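Local atomic coordinates of putative nucleoside-diphosphate-sugar epimerase (Staphylococcus aureus subsp. aureus, PDB entry 3E48), a protein that is of unknown function but, as a putative nucleoside-diphosphate-sugar epimerase with an NAD(P)H-binding Rossmann domain, probably binds a nicotinamide dinucleotide. Residues V98-D109 / I133-M142; Y200-L211 / Q269-L277. One frame throughout, in Å; residues are numbered along the deposited sequence.

Interaction 1 of 2, residues V98-D109 / I133-M142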
# COMPACT_ATOMS: atom_id res chain seq x y z
N VAL B 98 -9.67 -9.23 19.96
CA VAL B 98 -10.51 -8.15 19.44
C VAL B 98 -11.18 -8.71 18.18
O VAL B 98 -10.51 -9.23 17.29
CB VAL B 98 -9.65 -6.92 19.08
CG1 VAL B 98 -10.52 -5.85 18.43
CG2 VAL B 98 -8.98 -6.39 20.34
N ALA B 99 -12.50 -8.59 18.10
CA ALA B 99 -13.27 -9.12 16.99
C ALA B 99 -13.42 -8.23 15.77
O ALA B 99 -13.70 -8.72 14.68
CB ALA B 99 -14.66 -9.53 17.48
N HIS B 100 -13.25 -6.93 15.95
CA HIS B 100 -13.41 -6.03 14.82
C HIS B 100 -12.54 -4.79 14.95
O HIS B 100 -12.36 -4.26 16.04
CB HIS B 100 -14.88 -5.63 14.69
CG HIS B 100 -15.24 -5.09 13.34
ND1 HIS B 100 -15.02 -3.78 12.98
CD2 HIS B 100 -15.76 -5.70 12.25
CE1 HIS B 100 -15.38 -3.61 11.72
NE2 HIS B 100 -15.83 -4.76 11.25
N ILE B 101 -12.01 -4.34 13.82
CA ILE B 101 -11.16 -3.16 13.79
C ILE B 101 -11.72 -2.15 12.80
O ILE B 101 -12.00 -2.49 11.65
CB ILE B 101 -9.71 -3.49 13.36
CG1 ILE B 101 -9.01 -4.34 14.43
CG2 ILE B 101 -8.94 -2.20 13.10
CD1 ILE B 101 -7.67 -4.92 13.99
N ILE B 102 -11.90 -0.91 13.25
CA ILE B 102 -12.36 0.15 12.37
C ILE B 102 -11.10 0.99 12.20
O ILE B 102 -10.61 1.59 13.16
CB ILE B 102 -13.48 0.99 13.01
CG1 ILE B 102 -14.71 0.10 13.27
CG2 ILE B 102 -13.85 2.17 12.10
CD1 ILE B 102 -15.87 0.79 13.99
N PHE B 103 -10.54 1.00 10.99
CA PHE B 103 -9.30 1.72 10.71
C PHE B 103 -9.56 3.03 9.99
O PHE B 103 -10.21 3.05 8.95
CB PHE B 103 -8.37 0.84 9.87
CG PHE B 103 -6.98 1.38 9.72
CD1 PHE B 103 -5.95 0.93 10.54
CD2 PHE B 103 -6.70 2.35 8.77
CE1 PHE B 103 -4.65 1.43 10.40
CE2 PHE B 103 -5.40 2.86 8.62
CZ PHE B 103 -4.37 2.40 9.44
N ILE B 104 -9.06 4.13 10.55
CA ILE B 104 -9.25 5.45 9.95
C ILE B 104 -8.04 5.82 9.08
O ILE B 104 -7.03 6.30 9.59
CB ILE B 104 -9.41 6.53 11.03
CG1 ILE B 104 -10.54 6.14 12.00
CG2 ILE B 104 -9.70 7.88 10.37
CD1 ILE B 104 -11.89 5.96 11.36
N GLY B 105 -8.16 5.60 7.78
CA GLY B 105 -7.07 5.90 6.87
C GLY B 105 -7.27 7.15 6.03
O GLY B 105 -8.38 7.66 5.94
N TYR B 106 -6.19 7.63 5.43
CA TYR B 106 -6.22 8.82 4.59
C TYR B 106 -6.44 8.43 3.12
O TYR B 106 -5.94 7.40 2.68
CB TYR B 106 -4.90 9.58 4.75
CG TYR B 106 -4.88 10.96 4.15
CD1 TYR B 106 -5.93 11.86 4.38
CD2 TYR B 106 -3.79 11.40 3.40
CE1 TYR B 106 -5.89 13.15 3.87
CE2 TYR B 106 -3.74 12.69 2.89
CZ TYR B 106 -4.79 13.56 3.13
OH TYR B 106 -4.75 14.84 2.63
N TYR B 107 -7.16 9.26 2.37
CA TYR B 107 -7.46 8.95 0.97
C TYR B 107 -6.32 9.04 -0.05
O TYR B 107 -6.51 8.66 -1.20
CB TYR B 107 -8.66 9.77 0.48
CG TYR B 107 -8.44 11.26 0.20
CD1 TYR B 107 -9.30 11.94 -0.66
CD2 TYR B 107 -7.42 11.98 0.82
CE1 TYR B 107 -9.16 13.31 -0.90
CE2 TYR B 107 -7.27 13.36 0.58
CZ TYR B 107 -8.14 14.01 -0.27
OH TYR B 107 -7.99 15.36 -0.51
N ALA B 108 -5.16 9.53 0.36
CA ALA B 108 -4.02 9.64 -0.55
C ALA B 108 -3.27 8.32 -0.46
O ALA B 108 -2.16 8.26 0.07
CB ALA B 108 -3.12 10.80 -0.13
N ASP B 109 -3.88 7.27 -1.00
CA ASP B 109 -3.32 5.93 -0.90
C ASP B 109 -3.30 5.07 -2.16
O ASP B 109 -3.14 3.85 -2.06
CB ASP B 109 -4.07 5.17 0.21
CG ASP B 109 -5.54 4.95 -0.13
OD1 ASP B 109 -6.00 5.40 -1.20
OD2 ASP B 109 -6.24 4.33 0.70
N ILE B 133 -8.94 -10.81 10.48
CA ILE B 133 -9.77 -10.14 11.47
C ILE B 133 -10.81 -9.30 10.73
O ILE B 133 -10.48 -8.67 9.72
CB ILE B 133 -8.92 -9.22 12.36
CG1 ILE B 133 -7.77 -10.03 12.97
CG2 ILE B 133 -9.78 -8.58 13.45
CD1 ILE B 133 -6.77 -9.20 13.75
N ASP B 134 -12.05 -9.30 11.21
CA ASP B 134 -13.09 -8.51 10.57
C ASP B 134 -12.69 -7.04 10.71
O ASP B 134 -12.22 -6.62 11.76
CB ASP B 134 -14.45 -8.72 11.25
CG ASP B 134 -15.02 -10.11 11.03
OD1 ASP B 134 -14.64 -10.77 10.03
OD2 ASP B 134 -15.87 -10.54 11.84
N TYR B 135 -12.88 -6.25 9.65
CA TYR B 135 -12.52 -4.85 9.73
C TYR B 135 -13.33 -3.96 8.80
O TYR B 135 -13.93 -4.43 7.83
CB TYR B 135 -11.01 -4.64 9.47
CG TYR B 135 -10.59 -4.89 8.04
CD1 TYR B 135 -10.46 -6.19 7.54
CD2 TYR B 135 -10.33 -3.82 7.18
CE1 TYR B 135 -10.09 -6.41 6.21
CE2 TYR B 135 -9.96 -4.04 5.85
CZ TYR B 135 -9.85 -5.33 5.38
OH TYR B 135 -9.51 -5.53 4.06
N THR B 136 -13.33 -2.68 9.11
CA THR B 136 -14.04 -1.66 8.34
C THR B 136 -12.97 -0.62 8.06
O THR B 136 -12.39 -0.06 8.98
CB THR B 136 -15.18 -1.03 9.18
OG1 THR B 136 -16.08 -2.07 9.58
CG2 THR B 136 -15.94 0.00 8.36
N TYR B 137 -12.70 -0.38 6.78
CA TYR B 137 -11.67 0.58 6.40
C TYR B 137 -12.34 1.89 5.98
O TYR B 137 -13.06 1.96 4.98
CB TYR B 137 -10.81 0.00 5.28
CG TYR B 137 -9.46 0.67 5.15
CD1 TYR B 137 -9.30 1.81 4.38
CD2 TYR B 137 -8.36 0.19 5.87
CE1 TYR B 137 -8.07 2.47 4.32
CE2 TYR B 137 -7.13 0.85 5.81
CZ TYR B 137 -6.99 1.99 5.04
OH TYR B 137 -5.79 2.65 4.98
N VAL B 138 -12.10 2.93 6.77
CA VAL B 138 -12.68 4.24 6.53
C VAL B 138 -11.64 5.21 6.00
O VAL B 138 -10.70 5.55 6.71
CB VAL B 138 -13.28 4.82 7.83
CG1 VAL B 138 -13.95 6.16 7.55
CG2 VAL B 138 -14.27 3.83 8.43
N ARG B 139 -11.79 5.66 4.76
CA ARG B 139 -10.83 6.60 4.20
C ARG B 139 -11.39 8.01 4.32
O ARG B 139 -12.57 8.23 4.06
CB ARG B 139 -10.53 6.23 2.74
CG ARG B 139 -9.80 4.89 2.62
CD ARG B 139 -9.81 4.31 1.21
NE ARG B 139 -9.03 5.09 0.26
CZ ARG B 139 -9.55 5.85 -0.70
NH1 ARG B 139 -10.87 5.92 -0.84
NH2 ARG B 139 -8.76 6.53 -1.51
N MSE B 140 -10.55 8.95 4.73
CA MSE B 140 -11.01 10.33 4.88
C MSE B 140 -10.33 11.28 3.90
O MSE B 140 -9.18 11.05 3.50
CB MSE B 140 -10.79 10.81 6.32
CG MSE B 140 -9.34 10.94 6.72
SE MSE B 140 -9.10 11.29 8.62
CE MSE B 140 -7.56 10.16 8.91
N ALA B 141 -11.04 12.34 3.53
CA ALA B 141 -10.51 13.36 2.63
C ALA B 141 -9.65 14.31 3.46
O ALA B 141 -9.42 14.05 4.65
CB ALA B 141 -11.65 14.11 1.94
N MSE B 142 -9.18 15.40 2.86
CA MSE B 142 -8.31 16.36 3.55
C MSE B 142 -9.02 17.29 4.55
O MSE B 142 -10.04 17.89 4.23
CB MSE B 142 -7.55 17.21 2.52
CG MSE B 142 -6.42 18.05 3.11
SE MSE B 142 -5.49 19.12 1.78
CE MSE B 142 -4.66 17.70 0.75
O HOH W 1 -12.70 -11.07 13.50
O HOH W 2 -5.88 4.83 3.33

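Interaction 2 of 2, residues Y200-L211 / Q269-L277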
# COMPACT_ATOMS: atom_id res chain seq x y z
N TYR B 200 -16.25 18.36 -0.02
CA TYR B 200 -16.37 19.08 -1.28
C TYR B 200 -15.01 19.24 -1.95
O TYR B 200 -13.99 19.46 -1.29
CB TYR B 200 -16.98 20.47 -1.07
CG TYR B 200 -18.34 20.43 -0.42
CD1 TYR B 200 -18.47 20.44 0.97
CD2 TYR B 200 -19.51 20.30 -1.19
CE1 TYR B 200 -19.71 20.32 1.58
CE2 TYR B 200 -20.76 20.19 -0.59
CZ TYR B 200 -20.85 20.20 0.80
OH TYR B 200 -22.08 20.05 1.40
N SER B 201 -15.00 19.12 -3.28
CA SER B 201 -13.77 19.27 -4.05
C SER B 201 -13.67 20.70 -4.56
O SER B 201 -14.63 21.24 -5.13
CB SER B 201 -13.75 18.31 -5.24
OG SER B 201 -13.69 16.96 -4.81
N TYR B 202 -12.51 21.31 -4.35
CA TYR B 202 -12.26 22.68 -4.77
C TYR B 202 -10.93 22.74 -5.51
O TYR B 202 -9.96 22.12 -5.08
CB TYR B 202 -12.13 23.60 -3.56
CG TYR B 202 -13.30 23.60 -2.60
CD1 TYR B 202 -14.54 24.12 -2.98
CD2 TYR B 202 -13.16 23.13 -1.29
CE1 TYR B 202 -15.60 24.19 -2.07
CE2 TYR B 202 -14.20 23.19 -0.38
CZ TYR B 202 -15.42 23.72 -0.78
OH TYR B 202 -16.46 23.80 0.13
N ASP B 203 -10.88 23.47 -6.62
CA ASP B 203 -9.61 23.63 -7.30
C ASP B 203 -8.98 24.73 -6.46
O ASP B 203 -9.67 25.37 -5.66
CB ASP B 203 -9.80 24.06 -8.76
CG ASP B 203 -10.53 25.38 -8.90
OD1 ASP B 203 -10.70 25.83 -10.04
OD2 ASP B 203 -10.93 25.96 -7.87
N MSE B 204 -7.68 24.98 -6.60
CA MSE B 204 -7.05 26.00 -5.78
C MSE B 204 -7.54 27.42 -6.06
O MSE B 204 -7.40 28.31 -5.22
CB MSE B 204 -5.53 25.93 -5.93
CG MSE B 204 -4.92 24.63 -5.42
SE MSE B 204 -5.36 24.25 -3.55
CE MSE B 204 -6.93 23.14 -3.82
N LYS B 205 -8.13 27.62 -7.23
CA LYS B 205 -8.65 28.93 -7.59
C LYS B 205 -9.90 29.23 -6.77
O LYS B 205 -10.06 30.34 -6.25
CB LYS B 205 -8.96 28.96 -9.09
CG LYS B 205 -9.02 30.35 -9.69
CD LYS B 205 -9.09 30.28 -11.21
CE LYS B 205 -7.84 29.64 -11.80
NZ LYS B 205 -6.61 30.44 -11.52
N GLU B 206 -10.78 28.25 -6.64
CA GLU B 206 -12.01 28.42 -5.86
C GLU B 206 -11.65 28.54 -4.38
O GLU B 206 -12.26 29.30 -3.64
CB GLU B 206 -12.95 27.23 -6.05
CG GLU B 206 -13.53 27.10 -7.45
CD GLU B 206 -14.28 25.80 -7.63
OE1 GLU B 206 -13.68 24.73 -7.41
OE2 GLU B 206 -15.47 25.85 -8.01
N LEU B 207 -10.66 27.77 -3.95
CA LEU B 207 -10.24 27.80 -2.56
C LEU B 207 -9.80 29.23 -2.22
O LEU B 207 -10.18 29.77 -1.18
CB LEU B 207 -9.08 26.84 -2.32
CG LEU B 207 -9.04 26.11 -0.97
CD1 LEU B 207 -7.68 25.46 -0.81
CD2 LEU B 207 -9.31 27.06 0.18
N ALA B 208 -8.99 29.83 -3.09
CA ALA B 208 -8.51 31.18 -2.85
C ALA B 208 -9.68 32.18 -2.79
O ALA B 208 -9.68 33.08 -1.95
CB ALA B 208 -7.52 31.59 -3.94
N ALA B 209 -10.65 32.01 -3.68
CA ALA B 209 -11.82 32.89 -3.71
C ALA B 209 -12.62 32.78 -2.41
O ALA B 209 -13.10 33.78 -1.88
CB ALA B 209 -12.70 32.56 -4.91
N ILE B 210 -12.76 31.55 -1.91
CA ILE B 210 -13.48 31.31 -0.66
C ILE B 210 -12.78 32.00 0.50
O ILE B 210 -13.41 32.71 1.29
CB ILE B 210 -13.54 29.79 -0.33
CG1 ILE B 210 -14.29 29.04 -1.43
CG2 ILE B 210 -14.23 29.58 1.01
CD1 ILE B 210 -15.74 29.40 -1.51
N LEU B 211 -11.47 31.78 0.61
CA LEU B 211 -10.68 32.37 1.67
C LEU B 211 -10.67 33.89 1.57
O LEU B 211 -10.65 34.59 2.58
CB LEU B 211 -9.25 31.82 1.62
CG LEU B 211 -9.13 30.30 1.78
CD1 LEU B 211 -7.71 29.84 1.44
CD2 LEU B 211 -9.50 29.91 3.20
N GLN B 269 -25.90 16.64 4.76
CA GLN B 269 -24.92 17.16 3.82
C GLN B 269 -23.67 17.59 4.59
O GLN B 269 -23.77 18.11 5.70
CB GLN B 269 -25.49 18.38 3.09
CG GLN B 269 -26.70 18.09 2.21
CD GLN B 269 -26.34 17.32 0.96
OE1 GLN B 269 -25.44 17.71 0.21
NE2 GLN B 269 -27.05 16.23 0.71
N PRO B 270 -22.48 17.35 4.02
CA PRO B 270 -21.26 17.76 4.72
C PRO B 270 -21.19 19.28 4.77
O PRO B 270 -21.76 19.95 3.92
CB PRO B 270 -20.14 17.14 3.88
CG PRO B 270 -20.74 17.10 2.50
CD PRO B 270 -22.15 16.62 2.78
N GLN B 271 -20.49 19.82 5.76
CA GLN B 271 -20.36 21.26 5.89
C GLN B 271 -19.39 21.81 4.85
O GLN B 271 -18.29 21.28 4.68
CB GLN B 271 -19.88 21.64 7.29
CG GLN B 271 -19.92 23.13 7.54
CD GLN B 271 -19.48 23.51 8.95
OE1 GLN B 271 -19.78 24.60 9.43
NE2 GLN B 271 -18.77 22.60 9.61
N THR B 272 -19.80 22.87 4.16
CA THR B 272 -18.96 23.51 3.15
C THR B 272 -17.86 24.31 3.82
O THR B 272 -17.94 24.63 5.00
CB THR B 272 -19.78 24.51 2.31
OG1 THR B 272 -20.20 25.59 3.15
CG2 THR B 272 -20.99 23.83 1.70
N LEU B 273 -16.82 24.65 3.06
CA LEU B 273 -15.73 25.43 3.62
C LEU B 273 -16.24 26.82 4.03
O LEU B 273 -15.88 27.34 5.09
CB LEU B 273 -14.58 25.57 2.61
CG LEU B 273 -13.40 26.45 3.04
CD1 LEU B 273 -12.83 25.97 4.37
CD2 LEU B 273 -12.33 26.40 1.96
N GLN B 274 -17.08 27.41 3.18
CA GLN B 274 -17.64 28.73 3.44
C GLN B 274 -18.34 28.75 4.80
O GLN B 274 -18.15 29.66 5.61
CB GLN B 274 -18.66 29.11 2.36
CG GLN B 274 -18.17 29.01 0.92
CD GLN B 274 -18.38 27.63 0.31
OE1 GLN B 274 -17.68 26.67 0.65
NE2 GLN B 274 -19.34 27.53 -0.60
N SER B 275 -19.17 27.73 5.03
CA SER B 275 -19.91 27.60 6.28
C SER B 275 -18.97 27.38 7.46
O SER B 275 -19.15 27.96 8.53
CB SER B 275 -20.87 26.42 6.17
OG SER B 275 -21.53 26.18 7.41
N PHE B 276 -17.95 26.55 7.25
CA PHE B 276 -16.98 26.25 8.29
C PHE B 276 -16.25 27.50 8.75
O PHE B 276 -16.06 27.71 9.95
CB PHE B 276 -15.98 25.21 7.77
CG PHE B 276 -14.89 24.87 8.75
CD1 PHE B 276 -15.19 24.30 9.98
CD2 PHE B 276 -13.56 25.13 8.44
CE1 PHE B 276 -14.19 23.99 10.89
CE2 PHE B 276 -12.54 24.83 9.34
CZ PHE B 276 -12.86 24.25 10.57
N LEU B 277 -15.83 28.32 7.80
CA LEU B 277 -15.12 29.55 8.12
C LEU B 277 -16.05 30.59 8.73
O LEU B 277 -15.63 31.40 9.55
CB LEU B 277 -14.46 30.12 6.86
CG LEU B 277 -13.40 29.23 6.19
CD1 LEU B 277 -12.91 29.92 4.93
CD2 LEU B 277 -12.25 28.97 7.15
O HOH W 3 -18.59 24.33 -1.20

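Interaction 1 of 2, residues V98-D109 / I133-M142
Phe103 and Tyr137, paired across the strands, both set CG anti to the backbone N (chi1 -170° in Phe103), which lays their rings alongside each other on one face of the sheet. The planes are within about 12° of parallel but offset so far that one ring hardly covers the other; Phe103 CD2 lies 3.3 Å from Tyr137 CE2. Further along, Arg139 bends at chi3 (68°) and lays its guanidinium edge against Asp109. The grip is side-on: NE reaches Asp109 OD2 at 2.9 Å and NH2 reaches Asp109 OD1 at 3.0 Å, each on the syn side of its oxygen but somewhat out of the carboxylate plane. Gln257 also bonds Arg139 NH2. A water donates to Asp109 OD2 and to Tyr106 O and accepts from Tyr137 OH, tying the ring pair to the salt bridge.

Strands 100-106 and 134-140 run parallel as neighbours in the Rossmann-type sheet, joined by helix 118-131 in a beta-alpha-beta crossover. The backbone ladder runs from Ile101 N to Tyr107 N, the latter donating to Met140 O. On the face that carries Ile102, Ile104, Val138 and Met140, Ile104 CG2 presses on CE of selenomethionine Met140, while Ile102 CG2 meets Val138 CG2 at 4.0 Å. Next along, Ala141 CA sits 3.5 Å from the centroid of the Tyr107 ring, almost exactly on its normal, a CH-pi contact.

Asp109 O is bonded by Arg126 of the second subunit. The paired bonds from Arg139 fix the carboxylate's rotation, and with the water and the subunit contact they hold residues 107-109 in place.

Interaction 2 of 2, residues Y200-L211 / Q269-L277
Leu273 projects its isobutyl group at helix 204-211, where Leu207 CD2 meets Leu273 CD2 at 3.6 Å and Ile210 CG2 packs on Leu273 CG. This is the centre of a helix-helix contact: helices 204-211 and 273-277 run in roughly the same direction, 29° apart, with their axes 10.5 Å from each other at closest approach. One turn on, Leu211 CD2 touches Leu277 CD1. Helix 147-157 adjoins this cluster, bringing Leu147 against Leu273 and Leu151 and Leu154 against Leu211. Farther out, Ile210 CD1 rests 3.5 Å from Gln274 CG.

Two tyrosines from the end of strand 194-203 reach the start of the second helix. Both CB atoms point to 269-277, and CG anti to the carbonyl carbon (chi1 -56° in Tyr202) carries the Tyr202 hydroxyl to the helix start. Tyr202 OH accepts a nearly straight bond from Leu273 N, 3.1 Å long, at the helix's first turn. Thr272, the N-cap there, accepts from Ser275 N through OG1, while its methyl CG2 lies over the face of the Tyr200 ring, 4.1 Å from the centroid. At the start of the first helix, Arg168 forms a salt bridge with Glu206.

At the polar edge a water bonds to Tyr202 OH and donates to Gln274 OE1, bridging the two side chains. Pro270 puts CG against the Tyr200 ring, and its carbonyl oxygen stands at the ring edge. Tyr200 OH donates to Pro270 O at 2.5 Å, approaching 27° out of the carbonyl plane.

Interactions 1 and 2 reach the same mixed sheet, in which strands 134-143 and 194-203 are parallel neighbours. Their centres lie about 25 Å apart and their nearest atoms about 7 Å apart, without touching. Along the chain they come in series, 98-142 closing before 200-277 opens. Strand 168-172 pairs with both strands and is touched from each contact: Tyr107 and Ala141 reach it from interaction 1, while Tyr200 and Tyr202 bond to its backbone from interaction 2. Interaction 1 lies in the Rossmann-type core, the part expected to bind NAD(P)H; interaction 2 joins the C-terminal segment 269-277 to strand 194-203 and the helix after it.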